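Local coordinates for protein chitosanase (Bacillus subtilis subsp. subtilis str. 168, PDB 7C6C) that hydrolyses internal beta-(1->4) linkages between D-glucosamine residues of partly acetylated chitosan, probably helping to defend against invading fungi by degrading their cell walls, at residues D52-V57 and K71-L76; N66-K71 and W97-N102; L131-A136 and I175-W180; A138-T143 and N182-V187. One frame throughout, in Å; residues are numbered along the deposited sequence.

How the contacts relate
The four contacts fall into two neighbouring pairs on opposite sides of the chain's centre. Contacts 1 and 2 share Lys71, their centres about 11 Å apart; Val57 packs on Leu69, and Val56 on the Trp97 ring. Contact 3 lies at the starts of helices 134-147 and 177-193, and contact 4 further along the same two helices, about 10 Å away between centres, with Met140 touching both Leu131 and Trp180. Contacts 1 and 3 are about 37 Å apart, centre to centre. The side chain of Glu19, the predicted proton donor, is about 11 Å from that of Trp97 and about 10 Å from that of Thr143. Bound (2S)-2-hydroxybutanedioic acid lies about 12 Å from the Leu185 side chain.

Contact 1. Residues D52-V57 and K71-L76; sequences DALEVV and KYLPEL
Leu54 and Val57 on helix 52-63 face Leu73 and Leu76 on helix 73-82, and the four aliphatic side chains make a compact patch in which no hydrogen bond passes between the two segments. Leu54 and Leu76 lie side by side with their ends pointing contrary ways, as do Val57 and Leu73. In the first pair Leu54 CD1 is 4.0 Å from Leu76 CB; in the second Val57 CG1 is 3.6 Å from Leu73 CD2. The backbones also draw closest at the first pair, CA of Leu54 lying 5.5 Å from CA of Leu76. The other two pairs meet nearly perpendicular: Leu54 CD1 comes within 3.7 Å of Leu73 CD2, and Val57 CG2 within 3.8 Å of Leu76 CD1. Leu73 CD2 is thus a shared methyl that touches both Leu54 and Val57. Val57 in turn divides its branches between two partners. With CG1 anti to the backbone N (chi1 179°) and CG2 beside that nitrogen, one methyl serves Leu73 and the other Leu76.

Further apolar cover comes from Phe93 of helix 93-99, which touches Leu76, and Leu76 also rests on Thr48 in the loop ahead of helix 52-63.

The spacing of three residues in each segment, Leu54 to Val57 and Leu73 to Leu76, puts both side chains of a helix on one flank. The result is ordinary apolar helix-to-helix packing, here joining two consecutive helices of the mainly helical, lysozyme-related fold of glycosyl hydrolase family 46.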
loop_
_atom_site.group_PDB
_atom_site.type_symbol
_atom_site.label_atom_id
_atom_site.label_comp_id
_atom_site.label_asym_id
_atom_site.label_seq_id
_atom_site.Cartn_x
_atom_site.Cartn_y
_atom_site.Cartn_z
ATOM N N ASP A 52 7.466 0.527 -9.831
ATOM C CA ASP A 52 6.043 0.821 -9.914
ATOM C C ASP A 52 5.769 2.273 -10.272
ATOM O O ASP A 52 4.794 2.536 -10.983
ATOM C CB ASP A 52 5.231 0.285 -8.726
ATOM C CG ASP A 52 5.645 0.871 -7.407
ATOM O OD1 ASP A 52 6.754 1.425 -7.307
ATOM O OD2 ASP A 52 4.844 0.770 -6.451
ATOM N N ALA A 53 6.620 3.222 -9.863
ATOM C CA ALA A 53 6.461 4.582 -10.370
ATOM C C ALA A 53 6.718 4.633 -11.873
ATOM O O ALA A 53 6.034 5.362 -12.604
ATOM C CB ALA A 53 7.373 5.546 -9.614
ATOM N N LEU A 54 7.708 3.871 -12.347
ATOM C CA LEU A 54 7.930 3.722 -13.780
ATOM C C LEU A 54 6.650 3.277 -14.479
ATOM O O LEU A 54 6.272 3.830 -15.515
ATOM C CB LEU A 54 9.069 2.727 -14.022
ATOM C CG LEU A 54 9.212 2.200 -15.450
ATOM C CD1 LEU A 54 9.624 3.297 -16.430
ATOM C CD2 LEU A 54 10.200 1.052 -15.472
ATOM N N GLU A 55 5.955 2.285 -13.913
ATOM C CA GLU A 55 4.731 1.795 -14.545
ATOM C C GLU A 55 3.674 2.886 -14.643
ATOM O O GLU A 55 2.994 2.997 -15.667
ATOM C CB GLU A 55 4.181 0.562 -13.823
ATOM C CG GLU A 55 5.098 -0.647 -13.930
ATOM C CD GLU A 55 4.386 -1.948 -13.667
ATOM O OE1 GLU A 55 3.313 -2.169 -14.257
ATOM O OE2 GLU A 55 4.901 -2.752 -12.865
ATOM N N VAL A 56 3.522 3.708 -13.596
ATOM C CA VAL A 56 2.587 4.825 -13.682
ATOM C C VAL A 56 2.932 5.721 -14.865
ATOM O O VAL A 56 2.059 6.099 -15.654
ATOM C CB VAL A 56 2.540 5.614 -12.362
ATOM C CG1 VAL A 56 1.688 6.866 -12.544
ATOM C CG2 VAL A 56 1.998 4.745 -11.251
ATOM N N VAL A 57 4.209 6.082 -15.001
ATOM C CA VAL A 57 4.595 6.994 -16.071
ATOM C C VAL A 57 4.434 6.333 -17.438
ATOM O O VAL A 57 4.025 6.989 -18.400
ATOM C CB VAL A 57 6.003 7.578 -15.829
ATOM C CG1 VAL A 57 6.390 8.512 -16.959
ATOM C CG2 VAL A 57 6.045 8.313 -14.488
ATOM N N LYS A 71 10.063 12.595 -20.419
ATOM C CA LYS A 71 11.518 12.695 -20.463
ATOM C C LYS A 71 12.185 11.972 -19.306
ATOM O O LYS A 71 13.393 11.717 -19.373
ATOM C CB LYS A 71 11.975 14.158 -20.506
ATOM C CG LYS A 71 11.876 14.893 -19.182
ATOM C CD LYS A 71 12.581 16.240 -19.269
ATOM C CE LYS A 71 12.844 16.818 -17.885
ATOM N NZ LYS A 71 13.708 18.026 -17.937
ATOM N N TYR A 72 11.436 11.640 -18.251
ATOM C CA TYR A 72 12.006 10.917 -17.127
ATOM C C TYR A 72 12.018 9.413 -17.336
ATOM O O TYR A 72 12.611 8.702 -16.523
ATOM C CB TYR A 72 11.260 11.253 -15.832
ATOM C CG TYR A 72 11.362 12.713 -15.480
ATOM C CD1 TYR A 72 12.535 13.239 -14.952
ATOM C CD2 TYR A 72 10.300 13.574 -15.698
ATOM C CE1 TYR A 72 12.642 14.581 -14.635
ATOM C CE2 TYR A 72 10.394 14.916 -15.393
ATOM C CZ TYR A 72 11.562 15.415 -14.862
ATOM O OH TYR A 72 11.645 16.751 -14.564
ATOM N N LEU A 73 11.371 8.904 -18.386
ATOM C CA LEU A 73 11.317 7.454 -18.581
ATOM C C LEU A 73 12.687 6.793 -18.635
ATOM O O LEU A 73 12.854 5.733 -18.008
ATOM C CB LEU A 73 10.462 7.095 -19.802
ATOM C CG LEU A 73 8.954 7.183 -19.581
ATOM C CD1 LEU A 73 8.208 7.088 -20.897
ATOM C CD2 LEU A 73 8.489 6.094 -18.625
ATOM N N PRO A 74 13.688 7.314 -19.355
ATOM C CA PRO A 74 14.979 6.599 -19.378
ATOM C C PRO A 74 15.593 6.445 -17.998
ATOM O O PRO A 74 16.083 5.361 -17.654
ATOM C CB PRO A 74 15.834 7.444 -20.334
ATOM C CG PRO A 74 14.826 8.089 -21.254
ATOM C CD PRO A 74 13.650 8.401 -20.352
ATOM N N GLU A 75 15.557 7.500 -17.178
ATOM C CA GLU A 75 16.104 7.385 -15.833
ATOM C C GLU A 75 15.233 6.489 -14.955
ATOM O O GLU A 75 15.755 5.655 -14.207
ATOM C CB GLU A 75 16.281 8.764 -15.202
ATOM C CG GLU A 75 16.821 8.735 -13.775
ATOM C CD GLU A 75 18.255 8.228 -13.657
ATOM O OE1 GLU A 75 18.955 8.056 -14.680
ATOM O OE2 GLU A 75 18.701 8.023 -12.514
ATOM N N LEU A 76 13.906 6.638 -15.022
ATOM C CA LEU A 76 13.043 5.756 -14.243
ATOM C C LEU A 76 13.285 4.299 -14.611
ATOM O O LEU A 76 13.264 3.415 -13.746
ATOM C CB LEU A 76 11.577 6.118 -14.456
ATOM C CG LEU A 76 11.158 7.478 -13.899
ATOM C CD1 LEU A 76 9.792 7.851 -14.453
ATOM C CD2 LEU A 76 11.140 7.475 -12.355
#

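Contact 2. Residues N66-K71 and W97-N102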
loop_
_atom_site.group_PDB
_atom_site.type_symbol
_atom_site.label_atom_id
_atom_site.label_comp_id
_atom_site.label_asym_id
_atom_site.label_seq_id
_atom_site.Cartn_x
_atom_site.Cartn_y
_atom_site.Cartn_z
ATOM N N ASN A 66 3.871 12.304 -25.025
ATOM C CA ASN A 66 4.680 13.527 -25.003
ATOM C C ASN A 66 4.294 14.469 -23.866
ATOM O O ASN A 66 4.402 15.690 -23.984
ATOM C CB ASN A 66 4.695 14.225 -26.367
ATOM C CG ASN A 66 5.247 13.326 -27.439
ATOM O OD1 ASN A 66 6.040 12.431 -27.145
ATOM N ND2 ASN A 66 4.843 13.545 -28.677
ATOM N N ASN A 67 3.889 13.888 -22.739
ATOM C CA ASN A 67 3.526 14.628 -21.540
ATOM C C ASN A 67 4.785 15.099 -20.797
ATOM O O ASN A 67 5.920 14.783 -21.175
ATOM C CB ASN A 67 2.659 13.747 -20.652
ATOM C CG ASN A 67 3.411 12.528 -20.170
ATOM O OD1 ASN A 67 4.260 12.635 -19.283
ATOM N ND2 ASN A 67 3.137 11.372 -20.770
ATOM N N LYS A 68 4.579 15.843 -19.702
ATOM C CA LYS A 68 5.698 16.453 -18.983
ATOM C C LYS A 68 6.587 15.444 -18.270
ATOM O O LYS A 68 7.695 15.806 -17.857
ATOM C CB LYS A 68 5.194 17.489 -17.977
ATOM C CG LYS A 68 4.550 16.906 -16.722
ATOM C CD LYS A 68 4.060 18.011 -15.783
ATOM C CE LYS A 68 2.820 18.715 -16.332
ATOM N NZ LYS A 68 2.460 19.910 -15.520
ATOM N N LEU A 69 6.128 14.212 -18.088
ATOM C CA LEU A 69 6.927 13.196 -17.421
ATOM C C LEU A 69 7.644 12.259 -18.386
ATOM O O LEU A 69 8.501 11.490 -17.942
ATOM C CB LEU A 69 6.055 12.378 -16.467
ATOM C CG LEU A 69 5.418 13.135 -15.298
ATOM C CD1 LEU A 69 4.475 12.221 -14.524
ATOM C CD2 LEU A 69 6.473 13.733 -14.375
ATOM N N LYS A 70 7.339 12.322 -19.688
ATOM C CA LYS A 70 7.939 11.396 -20.646
ATOM C C LYS A 70 9.461 11.411 -20.570
ATOM O O LYS A 70 10.098 10.354 -20.633
ATOM C CB LYS A 70 7.477 11.728 -22.066
ATOM C CG LYS A 70 8.189 10.902 -23.127
ATOM C CD LYS A 70 7.856 11.341 -24.549
ATOM C CE LYS A 70 8.715 10.577 -25.556
ATOM N NZ LYS A 70 8.528 11.075 -26.948
ATOM N N LYS A 71 10.063 12.595 -20.419
ATOM C CA LYS A 71 11.518 12.695 -20.463
ATOM C C LYS A 71 12.185 11.972 -19.306
ATOM O O LYS A 71 13.393 11.717 -19.373
ATOM C CB LYS A 71 11.975 14.158 -20.506
ATOM C CG LYS A 71 11.876 14.893 -19.182
ATOM C CD LYS A 71 12.581 16.240 -19.269
ATOM C CE LYS A 71 12.844 16.818 -17.885
ATOM N NZ LYS A 71 13.708 18.026 -17.937
ATOM N N TRP A 97 5.398 15.750 -11.050
ATOM C CA TRP A 97 4.397 14.814 -10.556
ATOM C C TRP A 97 3.341 15.549 -9.736
ATOM O O TRP A 97 2.130 15.383 -9.950
ATOM C CB TRP A 97 5.090 13.723 -9.735
ATOM C CG TRP A 97 4.171 12.653 -9.212
ATOM C CD1 TRP A 97 3.155 12.795 -8.309
ATOM C CD2 TRP A 97 4.204 11.264 -9.556
ATOM N NE1 TRP A 97 2.544 11.586 -8.084
ATOM C CE2 TRP A 97 3.167 10.628 -8.840
ATOM C CE3 TRP A 97 5.005 10.496 -10.410
ATOM C CZ2 TRP A 97 2.909 9.263 -8.954
ATOM C CZ3 TRP A 97 4.757 9.137 -10.515
ATOM C CH2 TRP A 97 3.712 8.533 -9.791
ATOM N N LYS A 98 3.782 16.395 -8.801
ATOM C CA LYS A 98 2.830 17.099 -7.949
ATOM C C LYS A 98 1.891 17.969 -8.769
ATOM O O LYS A 98 0.709 18.095 -8.440
ATOM C CB LYS A 98 3.557 17.952 -6.913
ATOM C CG LYS A 98 2.605 18.658 -5.953
ATOM C CD LYS A 98 3.354 19.510 -4.949
ATOM C CE LYS A 98 2.382 20.358 -4.150
ATOM N NZ LYS A 98 3.064 21.157 -3.106
ATOM N N SER A 99 2.400 18.575 -9.845
ATOM C CA SER A 99 1.577 19.459 -10.663
ATOM C C SER A 99 0.416 18.724 -11.313
ATOM O O SER A 99 -0.545 19.371 -11.740
ATOM C CB SER A 99 2.425 20.124 -11.746
ATOM O OG SER A 99 2.649 19.246 -12.841
ATOM N N LEU A 100 0.480 17.396 -11.389
ATOM C CA LEU A 100 -0.564 16.587 -11.998
ATOM C C LEU A 100 -1.518 15.994 -10.972
ATOM O O LEU A 100 -2.308 15.107 -11.320
ATOM C CB LEU A 100 0.059 15.496 -12.869
ATOM C CG LEU A 100 0.741 16.006 -14.142
ATOM C CD1 LEU A 100 1.670 14.928 -14.708
ATOM C CD2 LEU A 100 -0.299 16.441 -15.180
ATOM N N ALA A 101 -1.469 16.481 -9.723
ATOM C CA ALA A 101 -2.259 15.903 -8.634
ATOM C C ALA A 101 -3.739 15.817 -8.971
ATOM O O ALA A 101 -4.421 14.871 -8.560
ATOM C CB ALA A 101 -2.076 16.733 -7.365
ATOM N N ASN A 102 -4.262 16.810 -9.691
ATOM C CA ASN A 102 -5.685 16.890 -9.995
ATOM C C ASN A 102 -5.985 16.618 -11.462
ATOM O O ASN A 102 -7.102 16.884 -11.923
ATOM C CB ASN A 102 -6.240 18.236 -9.533
ATOM C CG ASN A 102 -6.133 18.393 -8.039
ATOM O OD1 ASN A 102 -6.717 17.612 -7.294
ATOM N ND2 ASN A 102 -5.352 19.369 -7.590
#
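Lys68 curls over Leu100 to reach Ser99, and Leu69 beside it meets Leu100 and Trp97. The lysine holds CG between its backbone N and carbonyl carbon (chi1 75°) and bends again at chi3, which lays its methylenes along Leu100, the two chains running contrary ways with Lys68 CE 4.0 Å from Leu100 CD2. At its end Lys68 NZ donates to Ser99 OG at 2.8 Å. That hydroxyl is also bonded to Ala96 O, so the ammonium group binds a serine already tied within its own helix. The loop that presents both side chains is a type I beta turn from Asn67 to Lys70, reinforced by an Asx turn in which Leu69 N donates to Asn67 OD1 at 2.7 Å. Leu69 and Leu100 both hold CG anti to the carbonyl carbon (chi1 -63° and -69°), and from these positions they meet tip to tip, CD1 of Leu69 lying 3.9 Å from CD1 of Leu100. Trp97 takes a looser part: Leu69 CD1 approaches its ring obliquely, 4.5 Å from Trp97 CE3, while Leu69 CD2 comes to 4.0 Å from Trp97 N. The indole nitrogen of Trp97 donates to Tyr27 O, and the Phe106 ring meets the indole edge-to-face.

Contact 3. Residues L131-A136 and I175-W180; sequences LKTALA and IDEKKW
Glu177 and Trp180 are the residues of segment 175-180 that reach Leu131, Lys132 and Thr133. Just ahead of them, Asp176 is the N-cap of helix 177-193: its OD1 accepts from Lys179 N at 3.0 Å, using the anti lone pair. Glu177 follows in the first turn with an extended chain, CG anti to the backbone N (chi1 177°), which carries its carboxylate across to the other segment. There Glu177 OE1 accepts from Lys132 N at 2.7 Å in a nearly straight bond (168°), on the syn side. Glu177 OE2 takes two donors from one residue: Thr133 N at 2.8 Å, also syn, and Thr133 OG1 at 2.7 Å from above the carboxylate plane. Both lie on the same face of that plane. Three bonds therefore fix the rotation of the group, and the nearby start of helix 134-147 would probably favour its charged form. One turn on, Trp180 receives Leu131. Leu131 CD2 makes an off-centre CH-pi contact, 4.2 Å from the centroid of the six-membered ring of Trp180, while the indole N-H turns to Asn164 OD1.

Thr133 closes the arrangement as N-cap of helix 134-147, its OG1 accepting from Ala136 N at 3.1 Å while donating to Glu177. Two capped helix starts are thus placed side by side, with a glutamate of one binding the capping threonine of the other.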
loop_
_atom_site.group_PDB
_atom_site.type_symbol
_atom_site.label_atom_id
_atom_site.label_comp_id
_atom_site.label_asym_id
_atom_site.label_seq_id
_atom_site.Cartn_x
_atom_site.Cartn_y
_atom_site.Cartn_z
ATOM N N LEU A 131 -10.407 -15.823 2.713
ATOM C CA LEU A 131 -10.890 -14.702 3.506
ATOM C C LEU A 131 -12.286 -14.310 3.039
ATOM O O LEU A 131 -12.539 -14.180 1.837
ATOM C CB LEU A 131 -9.931 -13.518 3.380
ATOM C CG LEU A 131 -8.476 -13.833 3.738
ATOM C CD1 LEU A 131 -7.640 -12.573 3.764
ATOM C CD2 LEU A 131 -8.388 -14.559 5.067
ATOM N N LYS A 132 -13.203 -14.146 3.991
ATOM C CA LYS A 132 -14.560 -13.736 3.671
ATOM C C LYS A 132 -14.921 -12.340 4.152
ATOM O O LYS A 132 -15.882 -11.761 3.635
ATOM C CB LYS A 132 -15.575 -14.734 4.249
ATOM C CG LYS A 132 -15.492 -16.123 3.638
ATOM C CD LYS A 132 -16.541 -17.050 4.242
ATOM C CE LYS A 132 -16.574 -18.398 3.537
ATOM N NZ LYS A 132 -17.537 -19.327 4.189
ATOM N N THR A 133 -14.195 -11.782 5.118
ATOM C CA THR A 133 -14.610 -10.515 5.700
ATOM C C THR A 133 -14.002 -9.340 4.950
ATOM O O THR A 133 -12.871 -9.396 4.455
ATOM C CB THR A 133 -14.258 -10.403 7.189
ATOM O OG1 THR A 133 -12.835 -10.315 7.353
ATOM C CG2 THR A 133 -14.826 -11.571 7.998
ATOM N N ALA A 134 -14.768 -8.255 4.889
ATOM C CA ALA A 134 -14.258 -7.041 4.274
ATOM C C ALA A 134 -13.048 -6.510 5.031
ATOM O O ALA A 134 -12.101 -6.008 4.413
ATOM C CB ALA A 134 -15.363 -5.988 4.203
ATOM N N LEU A 135 -13.059 -6.600 6.366
ATOM C CA LEU A 135 -11.922 -6.092 7.128
ATOM C C LEU A 135 -10.649 -6.860 6.786
ATOM O O LEU A 135 -9.594 -6.263 6.562
ATOM C CB LEU A 135 -12.201 -6.125 8.631
ATOM C CG LEU A 135 -11.003 -5.720 9.503
ATOM C CD1 LEU A 135 -10.493 -4.307 9.185
ATOM C CD2 LEU A 135 -11.341 -5.842 10.972
ATOM N N ALA A 136 -10.721 -8.190 6.724
ATOM C CA ALA A 136 -9.513 -8.939 6.387
ATOM C C ALA A 136 -9.011 -8.580 4.993
ATOM O O ALA A 136 -7.805 -8.404 4.786
ATOM C CB ALA A 136 -9.754 -10.440 6.503
ATOM N N ILE A 175 -9.457 -22.512 9.679
ATOM C CA ILE A 175 -9.090 -21.659 10.800
ATOM C C ILE A 175 -10.061 -20.490 10.888
ATOM O O ILE A 175 -10.438 -19.893 9.869
ATOM C CB ILE A 175 -7.637 -21.178 10.652
ATOM C CG1 ILE A 175 -6.685 -22.374 10.561
ATOM C CG2 ILE A 175 -7.249 -20.266 11.811
ATOM C CD1 ILE A 175 -6.849 -23.374 11.686
ATOM N N ASP A 176 -10.483 -20.166 12.108
ATOM C CA ASP A 176 -11.371 -19.033 12.318
ATOM C C ASP A 176 -10.733 -17.764 11.762
ATOM O O ASP A 176 -9.590 -17.433 12.093
ATOM C CB ASP A 176 -11.644 -18.874 13.810
ATOM C CG ASP A 176 -12.582 -17.729 14.109
ATOM O OD1 ASP A 176 -12.111 -16.581 14.199
ATOM O OD2 ASP A 176 -13.798 -17.977 14.240
ATOM N N GLU A 177 -11.482 -17.048 10.920
ATOM C CA GLU A 177 -10.905 -15.911 10.208
ATOM C C GLU A 177 -10.559 -14.765 11.152
ATOM O O GLU A 177 -9.569 -14.054 10.934
ATOM C CB GLU A 177 -11.842 -15.439 9.096
ATOM C CG GLU A 177 -11.337 -14.201 8.363
ATOM C CD GLU A 177 -12.092 -13.914 7.081
ATOM O OE1 GLU A 177 -12.797 -14.813 6.574
ATOM O OE2 GLU A 177 -11.969 -12.789 6.565
ATOM N N LYS A 178 -11.359 -14.555 12.200
ATOM C CA LYS A 178 -11.048 -13.480 13.134
ATOM C C LYS A 178 -9.769 -13.779 13.908
ATOM O O LYS A 178 -8.922 -12.896 14.091
ATOM C CB LYS A 178 -12.235 -13.232 14.068
ATOM C CG LYS A 178 -13.517 -12.874 13.322
ATOM C CD LYS A 178 -14.643 -12.470 14.262
ATOM C CE LYS A 178 -15.895 -12.119 13.478
ATOM N NZ LYS A 178 -17.009 -11.670 14.364
ATOM N N LYS A 179 -9.598 -15.028 14.346
ATOM C CA LYS A 179 -8.354 -15.418 14.998
ATOM C C LYS A 179 -7.180 -15.333 14.035
ATOM O O LYS A 179 -6.102 -14.853 14.402
ATOM C CB LYS A 179 -8.481 -16.838 15.546
ATOM C CG LYS A 179 -7.375 -17.231 16.514
ATOM C CD LYS A 179 -7.722 -18.509 17.270
ATOM C CE LYS A 179 -7.243 -19.748 16.528
ATOM N NZ LYS A 179 -7.847 -21.001 17.071
ATOM N N TRP A 180 -7.376 -15.792 12.798
ATOM C CA TRP A 180 -6.316 -15.722 11.798
ATOM C C TRP A 180 -5.882 -14.284 11.551
ATOM O O TRP A 180 -4.680 -13.996 11.469
ATOM C CB TRP A 180 -6.801 -16.360 10.498
ATOM C CG TRP A 180 -5.749 -16.468 9.434
ATOM C CD1 TRP A 180 -4.908 -17.519 9.218
ATOM C CD2 TRP A 180 -5.431 -15.488 8.437
ATOM N NE1 TRP A 180 -4.085 -17.256 8.149
ATOM C CE2 TRP A 180 -4.388 -16.015 7.651
ATOM C CE3 TRP A 180 -5.928 -14.215 8.134
ATOM C CZ2 TRP A 180 -3.832 -15.314 6.583
ATOM C CZ3 TRP A 180 -5.376 -13.522 7.072
ATOM C CH2 TRP A 180 -4.338 -14.072 6.311
#

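Contact 4. Residues A138-T143 and N182-V187; sequences AVMYDT and NKFLDV
Phe184 sets CG anti to its backbone N (chi1 -173°), and Met140, bent at chi2 (-55°) and again at chi3, brings its thioether over the ring this presents. Met140 CE stands 3.4 Å above the plane of the Phe184 ring, over its centre, in a CH-pi contact. The sulfur follows over the same ring, SD of Met140 lying 4.2 Å from the centroid of Phe184, a Met-aromatic contact.

The two segments belong to helices 134-147 and 177-193, buried in the mainly helical fold of family 46. Over segments 138-143 and 182-187 the axes run nearly parallel, 17° apart in direction and 11.7 Å apart at closest approach. Phe184 has the largest share of the surface buried between them, with Met140, Val139, Thr143 and Leu185 filling in around it.

Val139 comes obliquely to the ring, its CG1 3.9 Å from Phe184 CE1, and the same methyl of Val139 is 4.0 Å from Leu185 CD2. Thr143 takes the ring edge: OG1 of Thr143 lies in the plane of the ring, 3.5 Å from Phe184 CE1, so that the oxygen faces the rim and not the pi cloud. Thr143 OG1 donates to Val139 O at 2.7 Å, within its own helix. That carbonyl also accepts from Thr143 N, with one donor on each side of the carbonyl plane. Beyond the two segments Thr163 of helix 156-167 touches Phe184, and the ring of Trp180, one turn earlier, meets it with planes about 25° apart.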
loop_
_atom_site.group_PDB
_atom_site.type_symbol
_atom_site.label_atom_id
_atom_site.label_comp_id
_atom_site.label_asym_id
_atom_site.label_seq_id
_atom_site.Cartn_x
_atom_site.Cartn_y
_atom_site.Cartn_z
ATOM N N ALA A 138 -9.467 -5.725 3.487
ATOM C CA ALA A 138 -8.894 -4.387 3.592
ATOM C C ALA A 138 -7.496 -4.428 4.195
ATOM O O ALA A 138 -6.605 -3.678 3.775
ATOM C CB ALA A 138 -9.810 -3.494 4.423
ATOM N N VAL A 139 -7.287 -5.289 5.191
ATOM C CA VAL A 139 -5.948 -5.448 5.750
ATOM C C VAL A 139 -4.986 -5.966 4.688
ATOM O O VAL A 139 -3.849 -5.491 4.584
ATOM C CB VAL A 139 -5.971 -6.346 7.000
ATOM C CG1 VAL A 139 -4.554 -6.631 7.485
ATOM C CG2 VAL A 139 -6.807 -5.711 8.113
ATOM N N MET A 140 -5.419 -6.953 3.886
ATOM C CA MET A 140 -4.547 -7.458 2.825
ATOM C C MET A 140 -4.195 -6.361 1.830
ATOM O O MET A 140 -3.041 -6.251 1.398
ATOM C CB MET A 140 -5.203 -8.630 2.087
ATOM C CG MET A 140 -5.529 -9.849 2.940
ATOM S SD MET A 140 -4.147 -10.560 3.858
ATOM C CE MET A 140 -4.593 -10.062 5.524
ATOM N N TYR A 141 -5.185 -5.548 1.454
ATOM C CA TYR A 141 -4.975 -4.463 0.501
ATOM C C TYR A 141 -3.945 -3.468 1.031
ATOM O O TYR A 141 -2.994 -3.102 0.329
ATOM C CB TYR A 141 -6.337 -3.802 0.269
ATOM C CG TYR A 141 -6.490 -2.772 -0.831
ATOM C CD1 TYR A 141 -5.500 -2.532 -1.779
ATOM C CD2 TYR A 141 -7.667 -2.036 -0.919
ATOM C CE1 TYR A 141 -5.684 -1.584 -2.778
ATOM C CE2 TYR A 141 -7.859 -1.098 -1.900
ATOM C CZ TYR A 141 -6.865 -0.872 -2.828
ATOM O OH TYR A 141 -7.055 0.060 -3.823
ATOM N N ASP A 142 -4.106 -3.033 2.284
ATOM C CA ASP A 142 -3.134 -2.117 2.869
ATOM C C ASP A 142 -1.755 -2.761 2.947
ATOM O O ASP A 142 -0.734 -2.100 2.715
ATOM C CB ASP A 142 -3.580 -1.688 4.263
ATOM C CG ASP A 142 -2.657 -0.652 4.852
ATOM O OD1 ASP A 142 -2.647 0.478 4.329
ATOM O OD2 ASP A 142 -1.921 -0.975 5.810
ATOM N N THR A 143 -1.708 -4.056 3.273
ATOM C CA THR A 143 -0.430 -4.738 3.435
ATOM C C THR A 143 0.348 -4.772 2.127
ATOM O O THR A 143 1.550 -4.492 2.105
ATOM C CB THR A 143 -0.648 -6.158 3.965
ATOM O OG1 THR A 143 -1.290 -6.095 5.242
ATOM C CG2 THR A 143 0.682 -6.888 4.129
ATOM N N ASN A 182 -6.110 -11.688 13.550
ATOM C CA ASN A 182 -5.351 -11.174 14.686
ATOM C C ASN A 182 -3.906 -11.653 14.637
ATOM O O ASN A 182 -2.978 -10.885 14.919
ATOM C CB ASN A 182 -6.020 -11.570 15.997
ATOM C CG ASN A 182 -7.295 -10.799 16.244
ATOM O OD1 ASN A 182 -7.460 -9.681 15.760
ATOM N ND2 ASN A 182 -8.205 -11.391 17.004
ATOM N N LYS A 183 -3.694 -12.912 14.253
ATOM C CA LYS A 183 -2.331 -13.406 14.109
ATOM C C LYS A 183 -1.618 -12.725 12.948
ATOM O O LYS A 183 -0.419 -12.436 13.038
ATOM C CB LYS A 183 -2.328 -14.926 13.951
ATOM C CG LYS A 183 -3.027 -15.652 15.091
ATOM C CD LYS A 183 -2.154 -16.738 15.708
ATOM C CE LYS A 183 -2.888 -17.466 16.834
ATOM N NZ LYS A 183 -1.956 -18.118 17.802
ATOM N N PHE A 184 -2.337 -12.455 11.852
ATOM C CA PHE A 184 -1.742 -11.729 10.736
ATOM C C PHE A 184 -1.265 -10.352 11.173
ATOM O O PHE A 184 -0.163 -9.922 10.814
ATOM C CB PHE A 184 -2.750 -11.592 9.596
ATOM C CG PHE A 184 -2.161 -10.992 8.349
ATOM C CD1 PHE A 184 -2.107 -9.617 8.175
ATOM C CD2 PHE A 184 -1.624 -11.806 7.362
ATOM C CE1 PHE A 184 -1.542 -9.074 7.038
ATOM C CE2 PHE A 184 -1.066 -11.266 6.220
ATOM C CZ PHE A 184 -1.025 -9.899 6.060
ATOM N N LEU A 185 -2.091 -9.640 11.941
ATOM C CA LEU A 185 -1.694 -8.320 12.417
ATOM C C LEU A 185 -0.461 -8.411 13.313
ATOM O O LEU A 185 0.423 -7.551 13.250
ATOM C CB LEU A 185 -2.877 -7.636 13.109
ATOM C CG LEU A 185 -4.023 -7.252 12.163
ATOM C CD1 LEU A 185 -5.289 -6.921 12.948
ATOM C CD2 LEU A 185 -3.621 -6.074 11.291
ATOM N N ASP A 186 -0.368 -9.468 14.130
ATOM C CA ASP A 186 0.831 -9.697 14.935
ATOM C C ASP A 186 2.057 -9.910 14.052
ATOM O O ASP A 186 3.129 -9.347 14.304
ATOM C CB ASP A 186 0.639 -10.932 15.815
ATOM C CG ASP A 186 -0.329 -10.708 16.949
ATOM O OD1 ASP A 186 -0.697 -9.546 17.217
ATOM O OD2 ASP A 186 -0.705 -11.714 17.590
ATOM N N VAL A 187 1.918 -10.758 13.030
ATOM C CA VAL A 187 3.021 -11.044 12.119
ATOM C C VAL A 187 3.450 -9.777 11.393
ATOM O O VAL A 187 4.646 -9.501 11.239
ATOM C CB VAL A 187 2.610 -12.163 11.144
ATOM C CG1 VAL A 187 3.567 -12.235 9.963
ATOM C CG2 VAL A 187 2.544 -13.506 11.869
#